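Local coordinates for blue-light receptor of the BLUF-family (Rhodobacter sphaeroides, PDB 2BYC), which probably acts as a blue-light photoreceptor of the BLUF family, sensing light through a bound flavin, at residues L5-Y10 / T53-R58; L37-I42 / S59-L64; R88-W93 / T127-L132. All coordinates share one frame; numbering follows the deposited sequence.

Interaction 1: L5-Y10 / T53-R58; sequences LVSLTY and TIEGPR. With FMN (flavin mononucleotide), chain C.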
loop_
_atom_site.group_PDB
_atom_site.type_symbol
_atom_site.label_atom_id
_atom_site.label_comp_id
_atom_site.label_asym_id
_atom_site.label_seq_id
_atom_site.Cartn_x
_atom_site.Cartn_y
_atom_site.Cartn_z
ATOM N N LEU A 5 14.716 0.565 -8.371
ATOM C CA LEU A 5 13.404 0.209 -7.876
ATOM C C LEU A 5 13.437 0.216 -6.344
ATOM O O LEU A 5 14.307 -0.406 -5.718
ATOM C CB LEU A 5 13.053 -1.175 -8.406
ATOM C CG LEU A 5 11.656 -1.827 -8.408
ATOM C CD1 LEU A 5 10.699 -1.085 -9.280
ATOM C CD2 LEU A 5 11.835 -3.172 -9.050
ATOM N N VAL A 6 12.460 0.886 -5.759
ATOM C CA VAL A 6 12.304 0.873 -4.283
ATOM C C VAL A 6 10.906 0.418 -3.854
ATOM O O VAL A 6 10.037 0.377 -4.644
ATOM C CB VAL A 6 12.626 2.226 -3.701
ATOM C CG1 VAL A 6 14.157 2.508 -3.799
ATOM C CG2 VAL A 6 11.746 3.314 -4.348
ATOM N N SER A 7 10.736 0.039 -2.592
ATOM C CA SER A 7 9.405 -0.194 -2.016
ATOM C C SER A 7 9.264 0.707 -0.801
ATOM O O SER A 7 10.094 0.610 0.109
ATOM C CB SER A 7 9.286 -1.682 -1.570
ATOM O OG SER A 7 7.981 -1.973 -1.042
ATOM N N LEU A 8 8.229 1.532 -0.734
ATOM C CA LEU A 8 7.959 2.295 0.499
ATOM C C LEU A 8 6.668 1.854 1.129
ATOM O O LEU A 8 5.732 1.626 0.407
ATOM C CB LEU A 8 7.819 3.785 0.132
ATOM C CG LEU A 8 7.702 4.904 1.124
ATOM C CD1 LEU A 8 8.207 6.021 0.241
ATOM C CD2 LEU A 8 6.206 5.133 1.343
ATOM N N THR A 9 6.628 1.745 2.457
ATOM C CA THR A 9 5.391 1.379 3.142
ATOM C C THR A 9 5.243 2.416 4.235
ATOM O O THR A 9 6.217 2.688 4.904
ATOM C CB THR A 9 5.590 0.027 3.870
ATOM O OG1 THR A 9 5.739 -0.970 2.863
ATOM C CG2 THR A 9 4.408 -0.335 4.645
ATOM N N TYR A 10 4.025 2.981 4.366
ATOM C CA TYR A 10 3.697 3.954 5.373
ATOM C C TYR A 10 2.368 3.540 5.992
ATOM O O TYR A 10 1.635 2.738 5.467
ATOM C CB TYR A 10 3.650 5.404 4.755
ATOM C CG TYR A 10 2.434 5.575 3.898
ATOM C CD1 TYR A 10 1.193 5.727 4.488
ATOM C CD2 TYR A 10 2.520 5.622 2.495
ATOM C CE1 TYR A 10 0.070 5.837 3.727
ATOM C CE2 TYR A 10 1.377 5.753 1.716
ATOM C CZ TYR A 10 0.174 5.893 2.345
ATOM O OH TYR A 10 -1.003 6.008 1.671
ATOM N N THR A 53 1.804 0.118 0.580
ATOM C CA THR A 53 3.107 -0.222 0.026
ATOM C C THR A 53 3.086 0.158 -1.429
ATOM O O THR A 53 2.180 -0.292 -2.137
ATOM C CB THR A 53 3.291 -1.701 0.061
ATOM O OG1 THR A 53 3.427 -2.107 1.431
ATOM C CG2 THR A 53 4.573 -2.095 -0.715
ATOM N N ILE A 54 4.030 0.983 -1.870
ATOM C CA ILE A 54 4.114 1.314 -3.315
ATOM C C ILE A 54 5.487 1.013 -3.726
ATOM O O ILE A 54 6.429 1.187 -2.924
ATOM C CB ILE A 54 3.908 2.839 -3.567
ATOM C CG1 ILE A 54 4.863 3.627 -2.667
ATOM C CG2 ILE A 54 2.425 3.234 -3.395
ATOM C CD1 ILE A 54 4.764 5.101 -2.753
ATOM N N GLU A 55 5.640 0.502 -4.936
ATOM C CA GLU A 55 6.996 0.084 -5.352
ATOM C C GLU A 55 7.134 0.543 -6.785
ATOM O O GLU A 55 6.186 0.607 -7.517
ATOM C CB GLU A 55 7.192 -1.391 -5.258
ATOM C CG GLU A 55 6.119 -2.161 -5.921
ATOM C CD GLU A 55 6.155 -3.619 -5.543
ATOM O OE1 GLU A 55 6.866 -3.959 -4.598
ATOM O OE2 GLU A 55 5.474 -4.417 -6.207
ATOM N N GLY A 56 8.310 0.966 -7.136
ATOM C CA GLY A 56 8.547 1.512 -8.461
ATOM C C GLY A 56 9.849 2.279 -8.446
ATOM O O GLY A 56 10.567 2.186 -7.516
ATOM N N PRO A 57 10.161 3.029 -9.508
ATOM C CA PRO A 57 11.370 3.898 -9.566
ATOM C C PRO A 57 11.499 4.843 -8.315
ATOM O O PRO A 57 10.529 5.554 -7.929
ATOM C CB PRO A 57 11.168 4.738 -10.835
ATOM C CG PRO A 57 10.027 4.022 -11.682
ATOM C CD PRO A 57 9.360 2.963 -10.767
ATOM N N ARG A 58 12.702 4.972 -7.758
ATOM C CA ARG A 58 12.858 5.792 -6.522
ATOM C C ARG A 58 12.176 7.166 -6.682
ATOM O O ARG A 58 11.467 7.662 -5.751
ATOM C CB ARG A 58 14.341 5.986 -6.149
ATOM C CG ARG A 58 14.514 6.952 -4.967
ATOM C CD ARG A 58 15.432 6.318 -3.834
ATOM N NE ARG A 58 16.505 5.770 -4.552
ATOM C CZ ARG A 58 17.232 4.705 -4.317
ATOM N NH1 ARG A 58 17.155 3.953 -3.229
ATOM N NH2 ARG A 58 18.082 4.420 -5.275
HETATM N N1 FMN C . -3.198 8.286 -5.562
HETATM C C2 FMN C . -2.455 7.607 -6.502
HETATM O O2 FMN C . -2.345 8.067 -7.663
HETATM N N3 FMN C . -1.839 6.437 -6.203
HETATM C C4 FMN C . -2.012 5.953 -4.954
HETATM O O4 FMN C . -1.429 4.962 -4.653
HETATM C C4A FMN C . -2.763 6.624 -3.984
HETATM N N5 FMN C . -2.905 6.087 -2.715
HETATM C C5A FMN C . -3.587 6.788 -1.709
HETATM C C6 FMN C . -3.699 6.279 -0.435
HETATM C C7 FMN C . -4.430 6.920 0.576
HETATM C C7M FMN C . -4.402 6.402 2.020
HETATM C C8 FMN C . -5.030 8.124 0.274
HETATM C C8M FMN C . -5.785 8.928 1.321
HETATM C C9 FMN C . -4.916 8.660 -1.007
HETATM C C9A FMN C . -4.176 7.973 -2.017
HETATM N N10 FMN C . -4.063 8.491 -3.327
HETATM C C10 FMN C . -3.332 7.807 -4.291
HETATM C "C1'" FMN C . -4.937 9.596 -3.817
HETATM C "C2'" FMN C . -3.938 10.690 -4.112
HETATM O "O2'" FMN C . -3.799 11.293 -2.857
HETATM C "C3'" FMN C . -4.344 11.705 -5.195
HETATM O "O3'" FMN C . -5.342 12.528 -4.679
HETATM C "C4'" FMN C . -4.833 11.142 -6.520
HETATM O "O4'" FMN C . -3.800 10.503 -7.300
HETATM C "C5'" FMN C . -5.375 12.290 -7.376
HETATM O "O5'" FMN C . -6.795 12.436 -7.441
HETATM P P FMN C . -7.263 13.411 -8.625
HETATM O O1P FMN C . -8.793 13.439 -8.764
HETATM O O2P FMN C . -6.737 14.779 -8.208
HETATM O O3P FMN C . -6.548 12.824 -9.818
#
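Val6 and Leu8 pair with Gly56 and Ile54 in an antiparallel ladder that joins two neighbouring strands of the BLUF-domain sheet, the strand directions standing at 166°. Four backbone hydrogen bonds of 2.9 to 3.1 Å make it: Val6 N to Gly56 O, Gly56 N to Val6 O, Leu8 N to Ile54 O and Ile54 N to Leu8 O. Val6, Leu8 and Ile54 project from the face covered by helix 58-69. There Ile54 CG1 takes the place between its backbone N and carbonyl carbon (chi1 52°), which turns this branch toward Leu8, 4.1 Å from Leu8 CB. Val6 crosses Arg58 at about a right angle, its CG1 lying over one face of the guanidinium, 3.4 Å from Arg58 NH1; Arg58 NH2 bonds to Phe1 O. The opposite face carries Ser7, Thr9, Thr53 and Glu55. Thr9 OG1 and Thr53 OG1 meet at 2.9 Å as a hydrogen bond of undecided direction, although the place of Thr53 OG1 is less sure. Glu55 sends its carboxylate out of the pair, to the backbone N of Arg89 and Phe90 and to Thr40 OG1. At the flavin end, Tyr10 OH is hydrogen-bonded to Gln52 OE1 and lies 3.4 Å from FMN C6. At the other end, Leu5 curls back over the bare backbone of Gly56, and its CD1 packs tightly at 3.5 Å from Gly56 CA.

Interaction 2: L37-I42 / S59-L64; sequences LGITGI and SACDEL. With FMN (flavin mononucleotide), chain C.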
loop_
_atom_site.group_PDB
_atom_site.type_symbol
_atom_site.label_atom_id
_atom_site.label_comp_id
_atom_site.label_asym_id
_atom_site.label_seq_id
_atom_site.Cartn_x
_atom_site.Cartn_y
_atom_site.Cartn_z
ATOM N N LEU A 37 2.943 6.119 -13.801
ATOM C CA LEU A 37 4.210 6.345 -13.104
ATOM C C LEU A 37 5.092 5.108 -13.026
ATOM O O LEU A 37 6.265 5.176 -12.701
ATOM C CB LEU A 37 3.925 6.718 -11.657
ATOM C CG LEU A 37 3.445 8.118 -11.396
ATOM C CD1 LEU A 37 3.356 8.338 -9.852
ATOM C CD2 LEU A 37 4.412 9.062 -12.034
ATOM N N GLY A 38 4.509 3.974 -13.276
ATOM C CA GLY A 38 5.231 2.733 -13.074
ATOM C C GLY A 38 5.159 2.358 -11.586
ATOM O O GLY A 38 5.988 1.631 -11.086
ATOM N N ILE A 39 4.151 2.816 -10.877
ATOM C CA ILE A 39 3.974 2.294 -9.504
ATOM C C ILE A 39 3.080 1.068 -9.400
ATOM O O ILE A 39 2.151 0.940 -10.143
ATOM C CB ILE A 39 3.388 3.414 -8.587
ATOM C CG1 ILE A 39 4.299 4.628 -8.666
ATOM C CG2 ILE A 39 3.240 2.943 -7.192
ATOM C CD1 ILE A 39 5.604 4.356 -7.999
ATOM N N THR A 40 3.377 0.147 -8.481
ATOM C CA THR A 40 2.524 -0.979 -8.180
ATOM C C THR A 40 2.503 -1.129 -6.693
ATOM O O THR A 40 3.353 -0.592 -6.032
ATOM C CB THR A 40 3.081 -2.299 -8.827
ATOM O OG1 THR A 40 4.455 -2.526 -8.422
ATOM C CG2 THR A 40 2.912 -2.250 -10.298
ATOM N N GLY A 41 1.494 -1.794 -6.144
ATOM C CA GLY A 41 1.489 -1.940 -4.704
ATOM C C GLY A 41 0.106 -2.288 -4.163
ATOM O O GLY A 41 -0.826 -2.638 -4.957
ATOM N N ILE A 42 -0.032 -2.156 -2.860
ATOM C CA ILE A 42 -1.219 -2.611 -2.179
ATOM C C ILE A 42 -1.580 -1.557 -1.104
ATOM O O ILE A 42 -0.713 -0.929 -0.536
ATOM C CB ILE A 42 -1.035 -4.059 -1.536
ATOM C CG1 ILE A 42 0.294 -4.135 -0.736
ATOM C CG2 ILE A 42 -0.991 -5.150 -2.553
ATOM C CD1 ILE A 42 0.318 -5.090 0.502
ATOM N N SER A 59 12.395 7.782 -7.850
ATOM C CA SER A 59 11.898 9.115 -8.131
ATOM C C SER A 59 10.382 9.138 -8.241
ATOM O O SER A 59 9.745 10.103 -7.755
ATOM C CB SER A 59 12.460 9.666 -9.418
ATOM O OG SER A 59 12.094 8.746 -10.452
ATOM N N ALA A 60 9.788 8.098 -8.815
ATOM C CA ALA A 60 8.298 8.004 -8.862
ATOM C C ALA A 60 7.719 7.733 -7.486
ATOM O O ALA A 60 6.665 8.237 -7.173
ATOM C CB ALA A 60 7.825 6.896 -9.806
ATOM N N CYS A 61 8.349 6.905 -6.669
ATOM C CA CYS A 61 7.800 6.732 -5.310
ATOM C C CYS A 61 7.853 8.022 -4.520
ATOM O O CYS A 61 6.871 8.373 -3.858
ATOM C CB CYS A 61 8.461 5.559 -4.570
ATOM S SG CYS A 61 8.024 3.995 -5.291
ATOM N N ASP A 62 8.993 8.722 -4.578
ATOM C CA ASP A 62 9.133 10.066 -3.961
ATOM C C ASP A 62 7.995 11.027 -4.342
ATOM O O ASP A 62 7.379 11.652 -3.474
ATOM C CB ASP A 62 10.495 10.704 -4.307
ATOM C CG ASP A 62 10.614 12.109 -3.799
ATOM O OD1 ASP A 62 10.775 12.296 -2.563
ATOM O OD2 ASP A 62 10.562 13.053 -4.656
ATOM N N GLU A 63 7.720 11.122 -5.645
ATOM C CA GLU A 63 6.688 11.959 -6.183
ATOM C C GLU A 63 5.291 11.628 -5.665
ATOM O O GLU A 63 4.538 12.497 -5.195
ATOM C CB GLU A 63 6.713 11.805 -7.682
ATOM C CG GLU A 63 5.749 12.690 -8.353
ATOM C CD GLU A 63 5.739 12.589 -9.888
ATOM O OE1 GLU A 63 5.566 11.451 -10.432
ATOM O OE2 GLU A 63 5.858 13.673 -10.542
ATOM N N LEU A 64 4.996 10.332 -5.676
ATOM C CA LEU A 64 3.726 9.835 -5.305
ATOM C C LEU A 64 3.538 10.062 -3.842
ATOM O O LEU A 64 2.489 10.519 -3.421
ATOM C CB LEU A 64 3.595 8.355 -5.685
ATOM C CG LEU A 64 2.152 7.859 -5.479
ATOM C CD1 LEU A 64 0.965 8.686 -6.201
ATOM C CD2 LEU A 64 1.996 6.373 -5.711
HETATM N N1 FMN C . -3.198 8.286 -5.562
HETATM C C2 FMN C . -2.455 7.607 -6.502
HETATM O O2 FMN C . -2.345 8.067 -7.663
HETATM N N3 FMN C . -1.839 6.437 -6.203
HETATM C C4 FMN C . -2.012 5.953 -4.954
HETATM O O4 FMN C . -1.429 4.962 -4.653
HETATM C C4A FMN C . -2.763 6.624 -3.984
HETATM N N5 FMN C . -2.905 6.087 -2.715
HETATM C C5A FMN C . -3.587 6.788 -1.709
HETATM C C6 FMN C . -3.699 6.279 -0.435
HETATM C C7 FMN C . -4.430 6.920 0.576
HETATM C C7M FMN C . -4.402 6.402 2.020
HETATM C C8 FMN C . -5.030 8.124 0.274
HETATM C C8M FMN C . -5.785 8.928 1.321
HETATM C C9 FMN C . -4.916 8.660 -1.007
HETATM C C9A FMN C . -4.176 7.973 -2.017
HETATM N N10 FMN C . -4.063 8.491 -3.327
HETATM C C10 FMN C . -3.332 7.807 -4.291
HETATM C "C1'" FMN C . -4.937 9.596 -3.817
HETATM C "C2'" FMN C . -3.938 10.690 -4.112
HETATM O "O2'" FMN C . -3.799 11.293 -2.857
HETATM C "C3'" FMN C . -4.344 11.705 -5.195
HETATM O "O3'" FMN C . -5.342 12.528 -4.679
HETATM C "C4'" FMN C . -4.833 11.142 -6.520
HETATM O "O4'" FMN C . -3.800 10.503 -7.300
HETATM C "C5'" FMN C . -5.375 12.290 -7.376
HETATM O "O5'" FMN C . -6.795 12.436 -7.441
HETATM P P FMN C . -7.263 13.411 -8.625
HETATM O O1P FMN C . -8.793 13.439 -8.764
HETATM O O2P FMN C . -6.737 14.779 -8.208
HETATM O O3P FMN C . -6.548 12.824 -9.818
#
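Leu37 ends helix 19-37 with its CA 6.1 Å from that of Ala60 on helix 58-69, and the chain then bends through Gly38, where phi is positive (82°), before it enters the strand at Thr40. Leu37 faces the second helix and spreads its two methyl branches along it. CD1 reaches Leu64 CB at 4.2 Å, while CD2 comes within 3.1 Å of Glu63 OE1, a close apolar-polar approach at the more exposed margin of the contact. Beneath them, Leu37 O rests 3.7 Å from Ala60 CB. An alanine in place of Leu37 would remove both branches, which is likely to open a gap beside Leu64 CB and leave the Glu63 carboxylate without the CD2 methyl it now lies against. This is the helix-to-strand junction of the ferredoxin-like BLUF fold, in which helices 19-37 and 58-69 lie on the same side of the sheet with the flavin between them. Ile39, first in the chain after Gly38, fills the inner part of the junction. Its CG1 lies beside the backbone N (chi1 -55°), sending CD1 toward the helix, where it touches Ala60 CB at 3.8 Å and Cys61 SG at 3.6 Å. Its other branch, CG2, meets Leu64 CD2 at 3.9 Å as the two side chains pass at an oblique angle. Leu64 is part of the flavin pocket and extends from the helix with CG opposite the backbone N (chi1 -172°), which carries CD1 to 3.6 Å from FMN N3, while Leu64 CD2 lies near FMN O4 as well as Ile39 CG2.

Interaction 3: R88-W93 / T127-L132; sequences RRFPDW and TIAASL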
loop_
_atom_site.group_PDB
_atom_site.type_symbol
_atom_site.label_atom_id
_atom_site.label_comp_id
_atom_site.label_asym_id
_atom_site.label_seq_id
_atom_site.Cartn_x
_atom_site.Cartn_y
_atom_site.Cartn_z
ATOM N N ARG A 88 9.814 -6.237 -8.119
ATOM C CA ARG A 88 8.490 -6.008 -7.492
ATOM C C ARG A 88 7.902 -7.194 -6.715
ATOM O O ARG A 88 7.987 -8.365 -7.113
ATOM C CB ARG A 88 7.483 -5.533 -8.550
ATOM C CG ARG A 88 7.861 -4.247 -9.224
ATOM C CD ARG A 88 6.817 -3.837 -10.206
ATOM N NE ARG A 88 7.351 -2.739 -10.988
ATOM C CZ ARG A 88 7.078 -1.464 -10.782
ATOM N NH1 ARG A 88 6.263 -1.106 -9.806
ATOM N NH2 ARG A 88 7.601 -0.560 -11.558
ATOM N N ARG A 89 7.264 -6.875 -5.598
ATOM C CA ARG A 89 6.498 -7.854 -4.817
ATOM C C ARG A 89 5.058 -7.993 -5.368
ATOM O O ARG A 89 4.496 -9.067 -5.307
ATOM C CB ARG A 89 6.505 -7.426 -3.342
ATOM C CG ARG A 89 7.879 -6.856 -2.870
ATOM C CD ARG A 89 7.802 -5.826 -1.621
ATOM N NE ARG A 89 9.135 -5.684 -0.931
ATOM C CZ ARG A 89 9.660 -6.658 -0.208
ATOM N NH1 ARG A 89 8.968 -7.800 -0.070
ATOM N NH2 ARG A 89 10.868 -6.527 0.355
ATOM N N PHE A 90 4.465 -6.907 -5.878
ATOM C CA PHE A 90 3.105 -6.909 -6.417
ATOM C C PHE A 90 3.087 -6.384 -7.844
ATOM O O PHE A 90 2.406 -5.409 -8.148
ATOM C CB PHE A 90 2.151 -6.031 -5.537
ATOM C CG PHE A 90 2.359 -6.258 -4.101
ATOM C CD1 PHE A 90 3.255 -5.446 -3.382
ATOM C CD2 PHE A 90 1.813 -7.413 -3.478
ATOM C CE1 PHE A 90 3.532 -5.671 -2.031
ATOM C CE2 PHE A 90 2.098 -7.685 -2.122
ATOM C CZ PHE A 90 2.956 -6.795 -1.400
ATOM N N PRO A 91 3.814 -7.058 -8.741
ATOM C CA PRO A 91 3.940 -6.527 -10.074
ATOM C C PRO A 91 2.611 -6.436 -10.824
ATOM O O PRO A 91 2.449 -5.590 -11.748
ATOM C CB PRO A 91 4.935 -7.517 -10.748
ATOM C CG PRO A 91 4.821 -8.760 -9.967
ATOM C CD PRO A 91 4.607 -8.285 -8.566
ATOM N N ASP A 92 1.634 -7.228 -10.428
ATOM C CA ASP A 92 0.469 -7.297 -11.255
ATOM C C ASP A 92 -0.525 -6.197 -10.929
ATOM O O ASP A 92 -1.528 -6.064 -11.622
ATOM C CB ASP A 92 -0.185 -8.694 -11.170
ATOM C CG ASP A 92 0.772 -9.807 -11.564
ATOM O OD1 ASP A 92 1.660 -9.552 -12.413
ATOM O OD2 ASP A 92 0.659 -10.932 -11.003
ATOM N N TRP A 93 -0.269 -5.422 -9.881
ATOM C CA TRP A 93 -1.276 -4.482 -9.335
ATOM C C TRP A 93 -0.722 -3.103 -9.188
ATOM O O TRP A 93 0.203 -2.853 -8.415
ATOM C CB TRP A 93 -1.819 -4.919 -7.983
ATOM C CG TRP A 93 -2.235 -6.334 -7.924
ATOM C CD1 TRP A 93 -1.442 -7.418 -7.664
ATOM C CD2 TRP A 93 -3.552 -6.835 -8.155
ATOM N NE1 TRP A 93 -2.198 -8.561 -7.721
ATOM C CE2 TRP A 93 -3.499 -8.225 -8.000
ATOM C CE3 TRP A 93 -4.778 -6.234 -8.456
ATOM C CZ2 TRP A 93 -4.618 -9.028 -8.092
ATOM C CZ3 TRP A 93 -5.921 -7.060 -8.580
ATOM C CH2 TRP A 93 -5.813 -8.434 -8.400
ATOM N N THR A 127 2.140 -12.767 3.269
ATOM C CA THR A 127 0.898 -13.458 3.191
ATOM C C THR A 127 0.039 -12.909 2.081
ATOM O O THR A 127 -0.660 -13.652 1.390
ATOM C CB THR A 127 0.177 -13.441 4.552
ATOM O OG1 THR A 127 -0.373 -12.155 4.809
ATOM C CG2 THR A 127 1.138 -13.786 5.660
ATOM N N ILE A 128 0.034 -11.591 1.921
ATOM C CA ILE A 128 -0.665 -10.977 0.768
ATOM C C ILE A 128 -0.097 -11.388 -0.603
ATOM O O ILE A 128 -0.854 -11.879 -1.455
ATOM C CB ILE A 128 -0.779 -9.424 0.887
ATOM C CG1 ILE A 128 -1.371 -9.127 2.291
ATOM C CG2 ILE A 128 -1.645 -8.946 -0.262
ATOM C CD1 ILE A 128 -1.447 -7.630 2.698
ATOM N N ALA A 129 1.194 -11.194 -0.831
ATOM C CA ALA A 129 1.833 -11.688 -2.093
ATOM C C ALA A 129 1.428 -13.122 -2.409
ATOM O O ALA A 129 1.100 -13.453 -3.553
ATOM C CB ALA A 129 3.364 -11.601 -2.003
ATOM N N ALA A 130 1.440 -13.960 -1.374
ATOM C CA ALA A 130 1.204 -15.382 -1.523
ATOM C C ALA A 130 -0.231 -15.657 -1.881
ATOM O O ALA A 130 -0.510 -16.529 -2.687
ATOM C CB ALA A 130 1.564 -16.119 -0.241
ATOM N N SER A 131 -1.147 -14.927 -1.291
ATOM C CA SER A 131 -2.539 -15.093 -1.628
ATOM C C SER A 131 -2.764 -14.834 -3.118
ATOM O O SER A 131 -3.354 -15.646 -3.809
ATOM C CB SER A 131 -3.428 -14.202 -0.725
ATOM O OG SER A 131 -4.564 -13.711 -1.439
ATOM N N LEU A 132 -2.308 -13.691 -3.613
ATOM C CA LEU A 132 -2.158 -13.446 -5.031
ATOM C C LEU A 132 -1.106 -14.470 -5.435
ATOM O O LEU A 132 -0.688 -15.231 -4.611
ATOM C CB LEU A 132 -1.662 -12.011 -5.219
ATOM C CG LEU A 132 -2.296 -10.979 -4.278
ATOM C CD1 LEU A 132 -1.694 -9.575 -4.457
ATOM C CD2 LEU A 132 -3.795 -10.883 -4.492
#
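The loop joining strands 77-84 and 96-98 packs here against the end of the C-terminal helix 120-131, with the CA atoms of Phe90 and Ala129 6.6 Å apart. A type I beta turn from Phe90 to Trp93, closed by Trp93 N to Phe90 O at 3.2 Å, puts both aromatic side chains within reach of the helix. Phe90 presents the edge of its ring: CE2 lies 3.8 Å from Ala129 N, close to the ring plane, and CD2 lies 4.2 Å from Leu132 CD1, also at the edge. Arg89 CB lies over one face of this ring, offset toward the rim. Ile128 CG2 approaches CE2 obliquely. Trp93 and Leu132 also pass each other obliquely; Leu132 CD1 touches Trp93 NE1 at 3.5 Å, and Leu132 CD2 is 4.1 Å from Trp93 CZ2. With CG beside its backbone N (chi1 -40°), Leu132 sets CD1 where it meets both aromatic residues. The contact across the two segments is thus apolar packing, about 10 Å from the flavin at the Trp93 side chain. Trp93 also makes a cation-pi contact with Arg96. Phe90 and Ile128 both reach Ile42 of strand 40-45, and Ile128 also touches Leu44 of that strand, which sets helix 120-131 against the sheet, on the face opposite helix 58-69.

Overall arrangement
Interactions 1 and 2 have centres 6 Å apart and interlock along the chain, their segments alternating; strands 40-45 and 49-55 are sheet neighbours, bonded through Glu55 N to Thr40 O and Thr53 N to Ile42 O, and both contacts touch the flavin. Interaction 3 comes later in the chain, with its centre 13 Å from interaction 1 and 16 Å from interaction 2. Arg88 joins it to interaction 2 through Thr40 OG1 and Gly38 O, while Glu55 links interactions 1 and 3. Polar bonds therefore tie the loop packed against helix 120-131 to strands of the sheet that also borders the flavin.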